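Local atomic coordinates of D-glyceraldehyde dehydrogenase (NADP(+)) (Thermoplasma acidophilum, PDB entry 5IZD), a protein that oxidises D-glyceraldehyde to glycerate with NADP as the electron acceptor, a step of the non-phosphorylated Entner-Doudoroff pathway. Residues Asn403-Phe414 against Arg427-Pro438. Sequence-based numbering, arbitrary orientation.
Sequences NDSKYGLASYLF and RIRFGELYVNMP
Tyr434 N gives its hydrogen to Ser411 O at 2.8 Å, and Leu413 N returns one to Tyr434 O. This parallel bonding begins in the loop, with Glu432 N to Leu409 O, runs along strands 410-414 and 432-435, and finishes just past the second strand with Asn436 N to Leu413 O. Helix 418-427 links the two, which makes this a beta-alpha-beta unit. Two side chains add polar bonds. Asn403 clamps the chain just where that helix ends: its ND2 reaches Arg427 O at 2.8 Å, the bond almost straight (174°) and in the amide plane, while OD1 accepts Arg429 N at 2.9 Å. With a leucine here, Arg427 O and Arg429 N would probably both lose their mate, and the turn out of the helix would be less firmly pinned. Ser411 OG, set between its own backbone N and carbonyl carbon (chi1 64°), donates to Glu432 O and has Leu433 CD1 against it at 3.3 Å. Among the aromatics, the rings of Tyr412 and Tyr434 run alongside each other, their planes 20° apart but displaced so that little of one covers the other; Tyr412 CD2 touches Tyr434 CB at 3.5 Å. Phe414 puts a face under Asn436 CA, a CH-pi contact 3.8 Å from the ring centroid. The Phe430 ring packs against the loop, with CD2 3.4 Å from Gly408 C, and Arg451 makes a cation-pi contact with it. Glu432 shares the tyrosines' sheet face; its OE2 accepts from Tyr434 OH, met from above the carboxylate plane, while OE1 bonds His447. These contacts hold strand 432-435 against strand 410-414, and its other pairing, parallel to a strand of the second subunit, carries the sheet across the interface: backbone bonding thus grips this strand from both subunits.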
loop_
_atom_site.group_PDB
_atom_site.type_symbol
_atom_site.label_atom_id
_atom_site.label_comp_id
_atom_site.label_asym_id
_atom_site.label_seq_id
_atom_site.Cartn_x
_atom_site.Cartn_y
_atom_site.Cartn_z
ATOM N N ASN A 403 16.983 -26.044 4.831
ATOM C CA ASN A 403 15.831 -25.864 5.686
ATOM C C ASN A 403 15.870 -26.697 6.969
ATOM O O ASN A 403 15.052 -26.456 7.850
ATOM C CB ASN A 403 14.524 -26.116 4.926
ATOM C CG ASN A 403 14.262 -25.085 3.848
ATOM O OD1 ASN A 403 14.634 -23.921 3.955
ATOM N ND2 ASN A 403 13.587 -25.509 2.811
ATOM N N ASP A 404 16.811 -27.648 7.065
ATOM C CA ASP A 404 16.940 -28.533 8.211
ATOM C C ASP A 404 17.706 -27.777 9.321
ATOM O O ASP A 404 18.906 -28.011 9.555
ATOM C CB ASP A 404 17.633 -29.851 7.802
ATOM C CG ASP A 404 17.883 -30.787 8.954
ATOM O OD1 ASP A 404 17.088 -30.840 9.906
ATOM O OD2 ASP A 404 18.931 -31.464 8.935
ATOM N N SER A 405 16.981 -26.908 10.009
ATOM C CA SER A 405 17.564 -25.985 10.990
ATOM C C SER A 405 16.515 -25.442 11.878
ATOM O O SER A 405 15.446 -25.096 11.395
ATOM C CB SER A 405 18.226 -24.777 10.276
ATOM O OG SER A 405 19.052 -24.024 11.165
ATOM N N LYS A 406 16.825 -25.206 13.161
ATOM C CA LYS A 406 15.883 -24.421 13.944
ATOM C C LYS A 406 15.994 -22.920 13.629
ATOM O O LYS A 406 15.175 -22.117 14.114
ATOM C CB LYS A 406 16.044 -24.694 15.439
ATOM C CG LYS A 406 17.284 -24.082 16.067
ATOM C CD LYS A 406 17.436 -24.621 17.466
ATOM C CE LYS A 406 18.624 -23.968 18.119
ATOM N NZ LYS A 406 18.813 -24.680 19.404
ATOM N N TYR A 407 17.002 -22.533 12.846
ATOM C CA TYR A 407 17.170 -21.158 12.479
ATOM C C TYR A 407 16.597 -20.876 11.108
ATOM O O TYR A 407 16.209 -21.792 10.362
ATOM C CB TYR A 407 18.636 -20.811 12.527
ATOM C CG TYR A 407 19.299 -21.049 13.853
ATOM C CD1 TYR A 407 19.209 -20.117 14.897
ATOM C CD2 TYR A 407 20.066 -22.192 14.061
ATOM C CE1 TYR A 407 19.841 -20.349 16.110
ATOM C CE2 TYR A 407 20.731 -22.429 15.249
ATOM C CZ TYR A 407 20.652 -21.487 16.272
ATOM O OH TYR A 407 21.322 -21.766 17.450
ATOM N N GLY A 408 16.508 -19.590 10.796
ATOM C CA GLY A 408 15.861 -19.112 9.587
ATOM C C GLY A 408 16.049 -17.682 9.131
ATOM O O GLY A 408 15.116 -17.041 8.526
ATOM N N LEU A 409 17.224 -17.126 9.377
ATOM C CA LEU A 409 17.402 -15.731 9.014
ATOM C C LEU A 409 18.043 -15.610 7.619
ATOM O O LEU A 409 17.297 -15.630 6.621
ATOM C CB LEU A 409 18.052 -14.966 10.140
ATOM C CG LEU A 409 18.575 -13.536 9.978
ATOM C CD1 LEU A 409 17.693 -12.674 9.164
ATOM C CD2 LEU A 409 18.820 -12.896 11.347
ATOM N N ALA A 410 19.370 -15.582 7.510
ATOM C CA ALA A 410 20.012 -15.381 6.197
ATOM C C ALA A 410 20.444 -16.666 5.533
ATOM O O ALA A 410 20.508 -17.718 6.172
ATOM C CB ALA A 410 21.218 -14.485 6.356
ATOM N N SER A 411 20.742 -16.552 4.243
ATOM C CA SER A 411 21.182 -17.660 3.434
ATOM C C SER A 411 21.817 -17.081 2.153
ATOM O O SER A 411 21.562 -15.909 1.832
ATOM C CB SER A 411 19.982 -18.599 3.106
ATOM O OG SER A 411 19.029 -17.908 2.325
ATOM N N TYR A 412 22.663 -17.883 1.492
ATOM C CA TYR A 412 23.486 -17.463 0.351
ATOM C C TYR A 412 23.463 -18.539 -0.709
ATOM O O TYR A 412 23.568 -19.725 -0.384
ATOM C CB TYR A 412 24.957 -17.175 0.744
ATOM C CG TYR A 412 25.085 -16.112 1.821
ATOM C CD1 TYR A 412 24.999 -16.454 3.140
ATOM C CD2 TYR A 412 25.303 -14.779 1.500
ATOM C CE1 TYR A 412 25.117 -15.494 4.154
ATOM C CE2 TYR A 412 25.387 -13.782 2.514
ATOM C CZ TYR A 412 25.279 -14.144 3.833
ATOM O OH TYR A 412 25.293 -13.213 4.837
ATOM N N LEU A 413 23.373 -18.131 -1.962
ATOM C CA LEU A 413 23.317 -19.091 -3.080
ATOM C C LEU A 413 24.141 -18.569 -4.253
ATOM O O LEU A 413 23.892 -17.448 -4.675
ATOM C CB LEU A 413 21.852 -19.228 -3.525
ATOM C CG LEU A 413 21.568 -20.053 -4.792
ATOM C CD1 LEU A 413 22.001 -21.496 -4.627
ATOM C CD2 LEU A 413 20.078 -19.941 -5.128
ATOM N N PHE A 414 25.038 -19.364 -4.814
ATOM C CA PHE A 414 25.762 -18.995 -6.004
ATOM C C PHE A 414 25.450 -19.974 -7.112
ATOM O O PHE A 414 25.714 -21.162 -6.981
ATOM C CB PHE A 414 27.266 -18.919 -5.737
ATOM C CG PHE A 414 27.655 -17.636 -5.055
ATOM C CD1 PHE A 414 27.342 -17.433 -3.729
ATOM C CD2 PHE A 414 28.204 -16.589 -5.784
ATOM C CE1 PHE A 414 27.598 -16.207 -3.118
ATOM C CE2 PHE A 414 28.479 -15.370 -5.187
ATOM C CZ PHE A 414 28.148 -15.175 -3.862
ATOM N N ARG A 427 11.466 -21.895 -2.072
ATOM C CA ARG A 427 11.735 -23.164 -1.415
ATOM C C ARG A 427 12.785 -23.020 -0.248
ATOM O O ARG A 427 12.814 -23.869 0.659
ATOM C CB ARG A 427 12.124 -24.230 -2.446
ATOM C CG ARG A 427 10.979 -24.683 -3.387
ATOM C CD ARG A 427 10.179 -25.811 -2.740
ATOM N NE ARG A 427 8.839 -26.052 -3.270
ATOM C CZ ARG A 427 8.183 -27.207 -3.165
ATOM N NH1 ARG A 427 8.744 -28.255 -2.591
ATOM N NH2 ARG A 427 6.957 -27.322 -3.649
ATOM N N ILE A 428 13.598 -21.948 -0.269
ATOM C CA ILE A 428 14.569 -21.649 0.824
ATOM C C ILE A 428 13.833 -20.815 1.831
ATOM O O ILE A 428 13.567 -19.612 1.612
ATOM C CB ILE A 428 15.859 -20.902 0.349
ATOM C CG1 ILE A 428 16.658 -21.739 -0.655
ATOM C CG2 ILE A 428 16.741 -20.491 1.529
ATOM C CD1 ILE A 428 17.413 -22.872 -0.020
ATOM N N ARG A 429 13.497 -21.465 2.941
ATOM C CA ARG A 429 12.575 -20.886 3.886
ATOM C C ARG A 429 13.364 -20.103 4.887
ATOM O O ARG A 429 13.404 -20.474 6.080
ATOM C CB ARG A 429 11.746 -21.971 4.539
ATOM C CG ARG A 429 10.814 -22.683 3.574
ATOM C CD ARG A 429 9.537 -21.904 3.348
ATOM N NE ARG A 429 8.686 -21.921 4.514
ATOM C CZ ARG A 429 7.565 -21.203 4.640
ATOM N NH1 ARG A 429 7.154 -20.408 3.667
ATOM N NH2 ARG A 429 6.849 -21.269 5.754
ATOM N N PHE A 430 14.021 -19.049 4.383
ATOM C CA PHE A 430 14.860 -18.149 5.200
ATOM C C PHE A 430 14.380 -16.742 4.917
ATOM O O PHE A 430 13.841 -16.483 3.836
ATOM C CB PHE A 430 16.344 -18.306 4.864
ATOM C CG PHE A 430 16.956 -19.462 5.566
ATOM C CD1 PHE A 430 16.664 -20.763 5.164
ATOM C CD2 PHE A 430 17.752 -19.267 6.687
ATOM C CE1 PHE A 430 17.155 -21.859 5.856
ATOM C CE2 PHE A 430 18.250 -20.354 7.390
ATOM C CZ PHE A 430 17.956 -21.658 6.968
ATOM N N GLY A 431 14.552 -15.866 5.894
ATOM C CA GLY A 431 14.111 -14.462 5.762
ATOM C C GLY A 431 14.902 -13.678 4.740
ATOM O O GLY A 431 14.331 -12.795 4.079
ATOM N N GLU A 432 16.181 -14.012 4.570
ATOM C CA GLU A 432 17.020 -13.378 3.548
ATOM C C GLU A 432 17.785 -14.403 2.723
ATOM O O GLU A 432 18.429 -15.308 3.281
ATOM C CB GLU A 432 18.010 -12.370 4.158
ATOM C CG GLU A 432 17.342 -11.340 5.031
ATOM C CD GLU A 432 18.286 -10.363 5.690
ATOM O OE1 GLU A 432 17.761 -9.279 6.027
ATOM O OE2 GLU A 432 19.499 -10.665 5.974
ATOM N N LEU A 433 17.658 -14.299 1.383
ATOM C CA LEU A 433 18.450 -15.101 0.473
ATOM C C LEU A 433 19.315 -14.145 -0.361
ATOM O O LEU A 433 18.788 -13.325 -1.090
ATOM C CB LEU A 433 17.558 -16.021 -0.379
ATOM C CG LEU A 433 18.249 -16.842 -1.465
ATOM C CD1 LEU A 433 19.205 -17.894 -0.931
ATOM C CD2 LEU A 433 17.199 -17.471 -2.362
ATOM N N TYR A 434 20.627 -14.259 -0.255
ATOM C CA TYR A 434 21.577 -13.492 -1.030
ATOM C C TYR A 434 22.055 -14.360 -2.208
ATOM O O TYR A 434 22.669 -15.434 -2.056
ATOM C CB TYR A 434 22.769 -13.024 -0.135
ATOM C CG TYR A 434 22.366 -12.047 0.956
ATOM C CD1 TYR A 434 22.276 -10.672 0.707
ATOM C CD2 TYR A 434 22.090 -12.494 2.258
ATOM C CE1 TYR A 434 21.884 -9.776 1.698
ATOM C CE2 TYR A 434 21.708 -11.608 3.260
ATOM C CZ TYR A 434 21.578 -10.253 2.960
ATOM O OH TYR A 434 21.198 -9.375 3.962
ATOM N N VAL A 435 21.774 -13.881 -3.405
ATOM C CA VAL A 435 21.985 -14.631 -4.630
ATOM C C VAL A 435 23.074 -13.935 -5.395
ATOM O O VAL A 435 22.871 -12.837 -5.886
ATOM C CB VAL A 435 20.701 -14.638 -5.497
ATOM C CG1 VAL A 435 20.963 -15.373 -6.804
ATOM C CG2 VAL A 435 19.534 -15.263 -4.737
ATOM N N ASN A 436 24.221 -14.608 -5.495
ATOM C CA ASN A 436 25.413 -14.159 -6.221
ATOM C C ASN A 436 25.952 -12.827 -5.705
ATOM O O ASN A 436 26.528 -12.028 -6.448
ATOM C CB ASN A 436 25.175 -14.149 -7.737
ATOM C CG ASN A 436 24.831 -15.518 -8.264
ATOM O OD1 ASN A 436 25.439 -16.559 -7.917
ATOM N ND2 ASN A 436 23.866 -15.536 -9.112
ATOM N N MET A 437 25.809 -12.623 -4.406
ATOM C CA MET A 437 26.288 -11.400 -3.784
ATOM C C MET A 437 26.334 -11.554 -2.269
ATOM O O MET A 437 25.658 -12.392 -1.727
ATOM C CB MET A 437 25.386 -10.221 -4.130
ATOM C CG MET A 437 23.950 -10.297 -3.610
ATOM S SD MET A 437 22.967 -8.806 -3.995
ATOM C CE MET A 437 23.420 -7.758 -2.597
ATOM N N PRO A 438 27.190 -10.746 -1.589
ATOM C CA PRO A 438 27.196 -10.747 -0.135
ATOM C C PRO A 438 26.076 -9.910 0.458
ATOM O O PRO A 438 25.374 -9.186 -0.228
ATOM C CB PRO A 438 28.547 -10.062 0.195
ATOM C CG PRO A 438 28.691 -9.050 -0.897
ATOM C CD PRO A 438 28.160 -9.766 -2.131
#